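Hydrogenase maturation protease HycI (Thermococcus kodakarensis KOD1, PDB 5ZBY) probably acts as an endopeptidase of the A31 family that activates a [NiFe] hydrogenase by C-terminal cleavage during its maturation. Local coordinates at residues 31-36 with 146-151; 35-40 with 46-51. All coordinates share one frame; numbering follows the deposited sequence.

Contact 1 of 2, residues 31-36 with 146-151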
loop_
_atom_site.group_PDB
_atom_site.type_symbol
_atom_site.label_atom_id
_atom_site.label_comp_id
_atom_site.label_asym_id
_atom_site.label_seq_id
_atom_site.Cartn_x
_atom_site.Cartn_y
_atom_site.Cartn_z
ATOM N N VAL A 31 -0.760 2.290 7.253
ATOM C CA VAL A 31 -1.090 3.671 7.632
ATOM C C VAL A 31 0.152 4.379 8.159
ATOM O O VAL A 31 0.340 5.589 7.869
ATOM C CB VAL A 31 -2.258 3.737 8.631
ATOM C CG1 VAL A 31 -3.456 3.086 7.997
ATOM C CG2 VAL A 31 -1.918 3.082 9.923
ATOM N N LEU A 32 1.063 3.626 8.774
ATOM C CA LEU A 32 2.326 4.230 9.200
ATOM C C LEU A 32 3.049 4.730 7.967
ATOM O O LEU A 32 3.574 5.872 7.950
ATOM C CB LEU A 32 3.181 3.221 9.977
ATOM C CG LEU A 32 2.642 2.851 11.372
ATOM C CD1 LEU A 32 3.456 1.752 11.999
ATOM C CD2 LEU A 32 2.634 4.069 12.258
ATOM N N VAL A 33 3.046 3.907 6.914
ATOM C CA VAL A 33 3.793 4.287 5.714
ATOM C C VAL A 33 3.182 5.536 5.104
ATOM O O VAL A 33 3.914 6.496 4.784
ATOM C CB VAL A 33 3.834 3.154 4.688
ATOM C CG1 VAL A 33 4.464 3.654 3.377
ATOM C CG2 VAL A 33 4.687 2.005 5.217
ATOM N N ALA A 34 1.849 5.546 5.015
ATOM C CA ALA A 34 1.178 6.650 4.364
ATOM C C ALA A 34 1.473 7.910 5.165
ATOM O O ALA A 34 1.770 8.956 4.575
ATOM C CB ALA A 34 -0.326 6.396 4.261
ATOM N N GLU A 35 1.409 7.822 6.500
ATOM C CA GLU A 35 1.496 9.085 7.237
ATOM C C GLU A 35 2.906 9.579 7.151
ATOM O O GLU A 35 3.140 10.796 7.014
ATOM C CB GLU A 35 1.025 8.928 8.692
ATOM C CG GLU A 35 -0.490 8.772 8.747
ATOM C CD GLU A 35 -1.218 10.020 8.243
ATOM O OE1 GLU A 35 -0.805 11.134 8.626
ATOM O OE2 GLU A 35 -2.176 9.901 7.440
ATOM N N ARG A 36 3.854 8.660 7.084
ATOM C CA ARG A 36 5.220 9.103 7.000
ATOM C C ARG A 36 5.479 9.687 5.616
ATOM O O ARG A 36 6.208 10.695 5.481
ATOM C CB ARG A 36 6.172 7.957 7.314
ATOM C CG ARG A 36 7.625 8.360 7.196
ATOM C CD ARG A 36 7.998 9.397 8.261
ATOM N NE ARG A 36 9.449 9.544 8.348
ATOM C CZ ARG A 36 10.091 10.705 8.402
ATOM N NH1 ARG A 36 9.415 11.849 8.396
ATOM N NH2 ARG A 36 11.412 10.720 8.476
ATOM N N ARG A 146 11.418 2.567 6.893
ATOM C CA ARG A 146 12.300 2.179 5.796
ATOM C C ARG A 146 11.613 2.212 4.426
ATOM O O ARG A 146 12.134 2.816 3.463
ATOM C CB ARG A 146 12.872 0.788 6.093
ATOM C CG ARG A 146 13.768 0.248 5.015
ATOM C CD ARG A 146 14.928 1.185 4.779
ATOM N NE ARG A 146 15.918 0.590 3.899
ATOM C CZ ARG A 146 16.986 1.231 3.449
ATOM N NH1 ARG A 146 17.197 2.498 3.795
ATOM N NH2 ARG A 146 17.840 0.602 2.649
ATOM N N LEU A 147 10.411 1.641 4.326
ATOM C CA LEU A 147 9.690 1.684 3.042
ATOM C C LEU A 147 9.318 3.111 2.660
ATOM O O LEU A 147 9.361 3.484 1.475
ATOM C CB LEU A 147 8.419 0.808 3.086
ATOM C CG LEU A 147 7.637 0.810 1.764
ATOM C CD1 LEU A 147 8.427 0.227 0.588
ATOM C CD2 LEU A 147 6.352 0.019 2.008
ATOM N N ALA A 148 8.902 3.915 3.640
ATOM C CA ALA A 148 8.559 5.316 3.295
ATOM C C ALA A 148 9.789 6.033 2.790
ATOM O O ALA A 148 9.683 6.815 1.845
ATOM C CB ALA A 148 7.964 6.051 4.487
ATOM N N GLU A 149 10.940 5.792 3.407
ATOM C CA GLU A 149 12.188 6.399 2.918
ATOM C C GLU A 149 12.571 5.933 1.515
ATOM O O GLU A 149 13.001 6.751 0.670
ATOM C CB GLU A 149 13.342 6.117 3.879
ATOM C CG GLU A 149 13.228 6.818 5.218
ATOM C CD GLU A 149 14.445 6.582 6.102
ATOM O OE1 GLU A 149 15.416 5.949 5.628
ATOM O OE2 GLU A 149 14.433 7.037 7.271
ATOM N N LEU A 150 12.420 4.646 1.241
ATOM C CA LEU A 150 12.783 4.124 -0.074
ATOM C C LEU A 150 11.879 4.751 -1.124
ATOM O O LEU A 150 12.333 5.194 -2.205
ATOM C CB LEU A 150 12.693 2.599 -0.099
ATOM C CG LEU A 150 13.719 1.921 0.817
ATOM C CD1 LEU A 150 13.337 0.490 1.109
ATOM C CD2 LEU A 150 15.098 1.989 0.164
ATOM N N ILE A 151 10.590 4.819 -0.805
ATOM C CA ILE A 151 9.649 5.400 -1.772
ATOM C C ILE A 151 9.913 6.880 -1.927
ATOM O O ILE A 151 9.904 7.394 -3.073
ATOM C CB ILE A 151 8.175 5.154 -1.368
ATOM C CG1 ILE A 151 7.871 3.661 -1.525
ATOM C CG2 ILE A 151 7.229 6.033 -2.233
ATOM C CD1 ILE A 151 6.524 3.250 -0.969
#
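Leu147 and Ala148 of helix 138-156 pack against Val33 and Arg36 of helix 29-40. The segments 31-36 and 146-151 run in broadly the same direction, their axes crossing at -43° with a closest approach of 8.8 Å.

Within these segments Leu147 meets Val33 through one methyl. With its CG anti to the backbone N (chi1 -179°), the side chain brings CD2 to 4.1 Å from Val33 CG2, an oblique apolar meeting of two branch ends. Ala148 lies at the point of closest backbone approach, where its CA is 5.4 Å from Val33 CA. Its small CB points at helix 29-40; in segment 31-36 it meets Val33 and Arg36, one turn apart, and Leu37 just beyond also touches Ala148. Val33 CG1, 4.4 Å from Ala148 CB, and the carbonyl oxygen of Val33 approach the methyl, as does, further along, the aliphatic base of Arg36, whose CG comes to 3.6 Å from Ala148 CB. The arginine thus contributes methylenes to the buried seam, and the bend of its chain at chi2 (66°) turns the guanidinium away from the methyl. That group forms salt bridges from NE to Glu145 and from NH1 to Glu39, which anchor it along the partly exposed margin of the interface. Glu149 follows, with its OE2 4.9 Å from Arg36 NH2, too far for a salt bridge but near enough that the opposite charges may attract. Ile151, one turn beyond Leu147, touches Leu37.

At the other end, Leu147 touches Phe29, and Ala144 receives both Leu32 and Val33. Val33 and Leu147 also rest on Val73 of strand 69-75, which places both helices on the same face of the central beta-sheet.

Contact 2 of 2, residues 35-40 with 46-51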
loop_
_atom_site.group_PDB
_atom_site.type_symbol
_atom_site.label_atom_id
_atom_site.label_comp_id
_atom_site.label_asym_id
_atom_site.label_seq_id
_atom_site.Cartn_x
_atom_site.Cartn_y
_atom_site.Cartn_z
ATOM N N GLU A 35 1.409 7.822 6.500
ATOM C CA GLU A 35 1.496 9.085 7.237
ATOM C C GLU A 35 2.906 9.579 7.151
ATOM O O GLU A 35 3.140 10.796 7.014
ATOM C CB GLU A 35 1.025 8.928 8.692
ATOM C CG GLU A 35 -0.490 8.772 8.747
ATOM C CD GLU A 35 -1.218 10.020 8.243
ATOM O OE1 GLU A 35 -0.805 11.134 8.626
ATOM O OE2 GLU A 35 -2.176 9.901 7.440
ATOM N N ARG A 36 3.854 8.660 7.084
ATOM C CA ARG A 36 5.220 9.103 7.000
ATOM C C ARG A 36 5.479 9.687 5.616
ATOM O O ARG A 36 6.208 10.695 5.481
ATOM C CB ARG A 36 6.172 7.957 7.314
ATOM C CG ARG A 36 7.625 8.360 7.196
ATOM C CD ARG A 36 7.998 9.397 8.261
ATOM N NE ARG A 36 9.449 9.544 8.348
ATOM C CZ ARG A 36 10.091 10.705 8.402
ATOM N NH1 ARG A 36 9.415 11.849 8.396
ATOM N NH2 ARG A 36 11.412 10.720 8.476
ATOM N N LEU A 37 4.838 9.132 4.579
ATOM C CA LEU A 37 5.103 9.640 3.245
ATOM C C LEU A 37 4.580 11.068 3.140
ATOM O O LEU A 37 5.154 11.884 2.392
ATOM C CB LEU A 37 4.468 8.780 2.163
ATOM C CG LEU A 37 5.270 7.512 1.846
ATOM C CD1 LEU A 37 4.425 6.572 0.972
ATOM C CD2 LEU A 37 6.581 7.960 1.146
ATOM N N LYS A 38 3.523 11.374 3.892
ATOM C CA LYS A 38 2.952 12.733 3.804
ATOM C C LYS A 38 3.958 13.779 4.294
ATOM O O LYS A 38 3.907 14.954 3.890
ATOM C CB LYS A 38 1.649 12.809 4.597
ATOM C CG LYS A 38 0.437 12.194 3.884
ATOM C CD LYS A 38 -0.773 12.195 4.816
ATOM C CE LYS A 38 -1.949 11.391 4.289
ATOM N NZ LYS A 38 -2.788 12.077 3.302
ATOM N N GLU A 39 4.892 13.348 5.132
ATOM C CA GLU A 39 5.892 14.244 5.707
ATOM C C GLU A 39 7.079 14.372 4.782
ATOM O O GLU A 39 7.827 15.344 4.859
ATOM C CB GLU A 39 6.359 13.739 7.076
ATOM C CG GLU A 39 5.250 13.639 8.104
ATOM C CD GLU A 39 5.694 13.063 9.428
ATOM O OE1 GLU A 39 6.804 12.485 9.516
ATOM O OE2 GLU A 39 4.913 13.189 10.392
ATOM N N LEU A 40 7.238 13.400 3.892
ATOM C CA LEU A 40 8.464 13.294 3.102
ATOM C C LEU A 40 8.291 13.671 1.631
ATOM O O LEU A 40 9.266 13.942 0.935
ATOM C CB LEU A 40 9.014 11.869 3.190
ATOM C CG LEU A 40 9.545 11.368 4.527
ATOM C CD1 LEU A 40 10.091 9.946 4.382
ATOM C CD2 LEU A 40 10.628 12.301 5.033
ATOM N N VAL A 46 2.043 13.589 -7.140
ATOM C CA VAL A 46 1.834 12.428 -6.258
ATOM C C VAL A 46 0.733 12.720 -5.227
ATOM O O VAL A 46 0.729 13.787 -4.602
ATOM C CB VAL A 46 3.123 12.062 -5.529
ATOM C CG1 VAL A 46 2.868 10.930 -4.501
ATOM C CG2 VAL A 46 4.211 11.616 -6.507
ATOM N N LEU A 47 -0.192 11.774 -5.053
ATOM C CA LEU A 47 -1.212 11.835 -4.038
ATOM C C LEU A 47 -0.990 10.700 -3.044
ATOM O O LEU A 47 -0.887 9.556 -3.469
ATOM C CB LEU A 47 -2.579 11.714 -4.677
ATOM C CG LEU A 47 -3.794 11.540 -3.771
ATOM C CD1 LEU A 47 -3.946 12.738 -2.805
ATOM C CD2 LEU A 47 -5.060 11.291 -4.564
ATOM N N ILE A 48 -0.920 11.031 -1.751
ATOM C CA ILE A 48 -0.794 10.031 -0.675
ATOM C C ILE A 48 -2.102 9.996 0.100
ATOM O O ILE A 48 -2.610 11.027 0.575
ATOM C CB ILE A 48 0.355 10.363 0.280
ATOM C CG1 ILE A 48 1.650 10.735 -0.451
ATOM C CG2 ILE A 48 0.572 9.175 1.277
ATOM C CD1 ILE A 48 2.276 9.567 -1.178
ATOM N N LEU A 49 -2.680 8.814 0.218
ATOM C CA LEU A 49 -3.933 8.637 0.944
ATOM C C LEU A 49 -3.781 7.633 2.073
ATOM O O LEU A 49 -3.163 6.572 1.906
ATOM C CB LEU A 49 -5.013 8.111 0.015
ATOM C CG LEU A 49 -5.467 9.019 -1.109
ATOM C CD1 LEU A 49 -6.400 8.239 -2.019
ATOM C CD2 LEU A 49 -6.154 10.256 -0.484
ATOM N N ASN A 50 -4.350 7.969 3.219
ATOM C CA ASN A 50 -4.564 7.014 4.302
ATOM C C ASN A 50 -5.975 6.468 4.123
ATOM O O ASN A 50 -6.964 7.185 4.331
ATOM C CB ASN A 50 -4.364 7.698 5.660
ATOM C CG ASN A 50 -4.615 6.762 6.843
ATOM O OD1 ASN A 50 -5.249 5.704 6.725
ATOM N ND2 ASN A 50 -4.099 7.160 7.995
ATOM N N CYS A 51 -6.089 5.220 3.689
ATOM C CA CYS A 51 -7.385 4.630 3.358
ATOM C C CYS A 51 -8.005 3.858 4.532
ATOM O O CYS A 51 -9.117 3.326 4.402
ATOM C CB CYS A 51 -7.253 3.660 2.189
ATOM S SG CYS A 51 -6.789 4.521 0.673
#
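Segments 35-40 and 46-51 run roughly antiparallel, the helix axis inclined at 149° to strand 46-50 and 8.2 Å from it at closest approach, with Lys38 opposite Ile48 and Glu35 opposite Asn50.

Ile48 provides the apolar centre. Its CG2, anti to the backbone N, touches two consecutive helix residues, 4.0 Å from Leu37 CB and the same distance from Lys38 CG, while CD1 also approaches the leucine CB. Lys38 lays its methylenes alongside this isoleucine, the two side chains sliding past each other in opposite directions. A bend at the end of the lysine chain brings NZ to the strand backbone, where it donates a 2.9 Å hydrogen bond to Ile48 O. The ammonium comes from above the carbonyl plane, 45° out of it, rather than along a lone pair.

Helix 29-40 and strand 46-50 are the last two elements of a beta-alpha-beta unit that begins with strand 14-18. Strand 46-50 is an edge strand of the sheet and pairs in parallel with 14-18, whose Ile16 touches both Leu37 and Ile48 beneath the helix.

Toward the end of the strand, Glu35 and Asn50 meet at the exposed margin with their side chains nearly perpendicular. Asn50 ND2 donates a weak hydrogen bond, 3.4 Å long, to Glu35 OE2; the carboxylate and amide planes are turned 48° apart. The other end of the amide is more firmly engaged, Asn50 OD1 accepting a hydrogen bond from the backbone N of Gly52.

Overall arrangement
Contacts 1 and 2 are built on different sides of helix 29-40, which contact 1 joins to helix 138-156 and contact 2 to strand 46-50. Their centres are about 8 Å apart, and they touch directly: Ala148 O lies 3.4 Å from Leu37 CD2, Ala34 O lies 3.5 Å from Ile48 CG2, and Val31 CG1 lies 3.4 Å from Asn50 OD1. Contact 1 is the more buried, while contact 2 mixes an apolar centre with polar links toward its edge. A bound HEPES molecule (EPE) touches neither Asn50 nor Val33 through their side chains, being about 9 Å from the first and about 11 Å from the second.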